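Local coordinates for putative cytochrome P450 YjiB (Bacillus subtilis subsp. subtilis, PDB 4RM4), which probably acts as a haem-dependent cytochrome P450 monooxygenase, using iron-bound molecular oxygen to oxidise organic substrates, at residues A[94-99]-A[348-353]. Residues are numbered along the deposited sequence; the frame is centred on the assembly and turned at random.
With HEM (protoporphyrin IX containing Fe), chain B.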
loop_
_atom_site.group_PDB
_atom_site.type_symbol
_atom_site.label_atom_id
_atom_site.label_comp_id
_atom_site.label_asym_id
_atom_site.label_seq_id
_atom_site.Cartn_x
_atom_site.Cartn_y
_atom_site.Cartn_z
ATOM N N SER A 94 -16.343 9.245 -6.071
ATOM C CA SER A 94 -16.388 10.012 -7.314
ATOM C C SER A 94 -15.812 11.420 -7.149
ATOM O O SER A 94 -15.215 11.968 -8.072
ATOM C CB SER A 94 -17.807 10.072 -7.873
ATOM O OG SER A 94 -18.542 11.082 -7.217
ATOM N N VAL A 95 -15.989 12.006 -5.972
ATOM C CA VAL A 95 -15.421 13.318 -5.690
ATOM C C VAL A 95 -13.889 13.267 -5.571
ATOM O O VAL A 95 -13.197 14.143 -6.098
ATOM C CB VAL A 95 -16.030 13.933 -4.410
ATOM C CG1 VAL A 95 -15.481 15.324 -4.189
ATOM C CG2 VAL A 95 -17.556 13.972 -4.510
ATOM N N VAL A 96 -13.349 12.235 -4.909
ATOM C CA VAL A 96 -11.908 12.211 -4.653
ATOM C C VAL A 96 -11.072 11.700 -5.839
ATOM O O VAL A 96 -9.856 11.879 -5.855
ATOM C CB VAL A 96 -11.541 11.462 -3.333
ATOM C CG1 VAL A 96 -12.267 12.090 -2.145
ATOM C CG2 VAL A 96 -11.891 9.976 -3.411
ATOM N N ASN A 97 -11.715 11.072 -6.820
ATOM C CA ASN A 97 -11.001 10.681 -8.042
ATOM C C ASN A 97 -10.262 11.857 -8.658
ATOM O O ASN A 97 -9.203 11.686 -9.268
ATOM C CB ASN A 97 -11.944 10.076 -9.084
ATOM C CG ASN A 97 -12.354 8.649 -8.739
ATOM O OD1 ASN A 97 -13.392 8.148 -9.186
ATOM N ND2 ASN A 97 -11.554 8.005 -7.920
ATOM N N LYS A 98 -10.851 13.043 -8.518
ATOM C CA LYS A 98 -10.289 14.260 -9.100
ATOM C C LYS A 98 -8.900 14.600 -8.575
ATOM O O LYS A 98 -8.185 15.394 -9.183
ATOM C CB LYS A 98 -11.208 15.457 -8.831
ATOM C CG LYS A 98 -12.676 15.189 -9.078
ATOM C CD LYS A 98 -13.454 16.495 -9.042
ATOM C CE LYS A 98 -13.033 17.340 -7.858
ATOM N NZ LYS A 98 -13.419 16.701 -6.581
ATOM N N ALA A 99 -8.535 14.026 -7.434
ATOM C CA ALA A 99 -7.238 14.318 -6.820
ATOM C C ALA A 99 -6.096 13.428 -7.326
ATOM O O ALA A 99 -4.934 13.675 -7.003
ATOM C CB ALA A 99 -7.339 14.222 -5.308
ATOM N N PHE A 348 -10.889 -0.383 -5.645
ATOM C CA PHE A 348 -9.570 -0.471 -6.272
ATOM C C PHE A 348 -8.747 0.751 -5.894
ATOM O O PHE A 348 -9.212 1.892 -6.012
ATOM C CB PHE A 348 -9.684 -0.550 -7.806
ATOM C CG PHE A 348 -8.365 -0.615 -8.490
ATOM C CD1 PHE A 348 -7.754 -1.843 -8.733
ATOM C CD2 PHE A 348 -7.723 0.544 -8.898
ATOM C CE1 PHE A 348 -6.518 -1.906 -9.363
ATOM C CE2 PHE A 348 -6.500 0.497 -9.519
ATOM C CZ PHE A 348 -5.889 -0.733 -9.759
ATOM N N CYS A 349 -7.520 0.496 -5.455
ATOM C CA CYS A 349 -6.677 1.501 -4.819
ATOM C C CYS A 349 -6.736 2.873 -5.484
ATOM O O CYS A 349 -6.301 3.035 -6.612
ATOM C CB CYS A 349 -5.228 1.022 -4.793
ATOM S SG CYS A 349 -4.099 2.235 -4.028
ATOM N N LEU A 350 -7.261 3.860 -4.771
ATOM C CA LEU A 350 -7.279 5.234 -5.283
ATOM C C LEU A 350 -5.860 5.744 -5.550
ATOM O O LEU A 350 -5.627 6.534 -6.475
ATOM C CB LEU A 350 -7.969 6.159 -4.294
ATOM C CG LEU A 350 -7.941 7.647 -4.671
ATOM C CD1 LEU A 350 -8.803 7.945 -5.911
ATOM C CD2 LEU A 350 -8.380 8.500 -3.504
ATOM N N GLY A 351 -4.905 5.277 -4.754
ATOM C CA GLY A 351 -3.544 5.782 -4.870
ATOM C C GLY A 351 -2.697 5.047 -5.888
ATOM O O GLY A 351 -1.506 5.327 -6.033
ATOM N N ALA A 352 -3.300 4.108 -6.605
ATOM C CA ALA A 352 -2.535 3.285 -7.561
ATOM C C ALA A 352 -1.590 4.103 -8.449
ATOM O O ALA A 352 -0.405 3.762 -8.566
ATOM C CB ALA A 352 -3.474 2.436 -8.437
ATOM N N PRO A 353 -2.113 5.162 -9.108
ATOM C CA PRO A 353 -1.214 5.926 -9.985
ATOM C C PRO A 353 -0.072 6.606 -9.225
ATOM O O PRO A 353 1.008 6.770 -9.797
ATOM C CB PRO A 353 -2.126 6.982 -10.637
ATOM C CG PRO A 353 -3.379 7.033 -9.757
ATOM C CD PRO A 353 -3.508 5.654 -9.149
HETATM C CHA HEM B . -7.381 0.928 -1.446
HETATM C CHB HEM B . -3.190 -1.434 -1.952
HETATM C CHC HEM B . -0.790 2.808 -2.022
HETATM C CHD HEM B . -4.913 5.144 -1.010
HETATM C C1A HEM B . -6.463 -0.088 -1.619
HETATM C C2A HEM B . -6.760 -1.494 -1.807
HETATM C C3A HEM B . -5.603 -2.147 -1.947
HETATM C C4A HEM B . -4.534 -1.180 -1.869
HETATM C CMA HEM B . -5.421 -3.676 -2.161
HETATM C CAA HEM B . -8.168 -2.138 -1.853
HETATM C CBA HEM B . -8.716 -2.330 -0.451
HETATM C CGA HEM B . -9.943 -3.213 -0.450
HETATM O O1A HEM B . -10.429 -3.503 0.673
HETATM O O2A HEM B . -10.420 -3.619 -1.541
HETATM C C1B HEM B . -2.206 -0.481 -2.048
HETATM C C2B HEM B . -0.821 -0.746 -2.388
HETATM C C3B HEM B . -0.164 0.422 -2.386
HETATM C C4B HEM B . -1.103 1.473 -2.075
HETATM C CMB HEM B . -0.249 -2.151 -2.677
HETATM C CAB HEM B . 1.319 0.721 -2.706
HETATM C CBB HEM B . 2.053 -0.149 -3.402
HETATM C C1C HEM B . -1.700 3.806 -1.789
HETATM C C2C HEM B . -1.428 5.230 -1.792
HETATM C C3C HEM B . -2.576 5.860 -1.512
HETATM C C4C HEM B . -3.599 4.868 -1.327
HETATM C CMC HEM B . -0.038 5.834 -2.086
HETATM C CAC HEM B . -2.879 7.372 -1.372
HETATM C CBC HEM B . -1.943 8.321 -1.270
HETATM C C1D HEM B . -5.947 4.235 -1.006
HETATM C C2D HEM B . -7.308 4.572 -0.701
HETATM C C3D HEM B . -8.092 3.261 -0.836
HETATM C C4D HEM B . -7.113 2.261 -1.215
HETATM C CMD HEM B . -7.845 5.968 -0.329
HETATM C CAD HEM B . -9.613 3.068 -0.624
HETATM C CBD HEM B . -10.300 3.246 -1.980
HETATM C CGD HEM B . -11.778 2.960 -1.853
HETATM O O1D HEM B . -12.538 3.355 -2.779
HETATM O O2D HEM B . -12.174 2.366 -0.817
HETATM N NA HEM B . -5.089 0.059 -1.655
HETATM N NB HEM B . -2.329 0.886 -1.856
HETATM N NC HEM B . -3.036 3.614 -1.497
HETATM N ND HEM B . -5.873 2.887 -1.309
HETATM FE FE HEM B . -4.115 1.866 -1.731
HETATM O O HOH W 1 -3.745 1.258 0.601
#
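Leu-350 reaches from the haem across to segment 94-99, where its two methyls meet Val-96 and Asn-97. CB of Leu-350 lies 4.0 Å from the haem methyl CMD and just as near the pyrrole carbon C2D. CG is trans to the backbone N (chi1 175°), a setting that carries the branch off the porphyrin toward 94-99. CD2 of Leu-350 meets CG2 of Val-96 at 3.8 Å, the two side chains crossing at roughly a right angle, and it still lies 4.1 Å from haem CMD, so this methyl touches both Val-96 and the cofactor. CD1 of Leu-350 packs against the side-chain amide of Asn-97 and also passes 4.1 Å from the carbonyl O of Val-96. Phe-232 of helix 226-257 touches both Val-96 and Leu-350, so the apolar cluster extends to a third element. Next to Leu-350, Cys-349 sends SG to the haem iron at 2.3 Å, while a water is bound to the same iron at 2.4 Å, on the far side of the porphyrin. A type I turn from Cys-349 to Ala-352 leads into helix 352-369, bringing CA of Gly-351 to 3.5 Å from haem C3C. This is the Cys-ligand loop of the cytochrome P450 fold, here in side-chain contact with 94-99 through Leu-350.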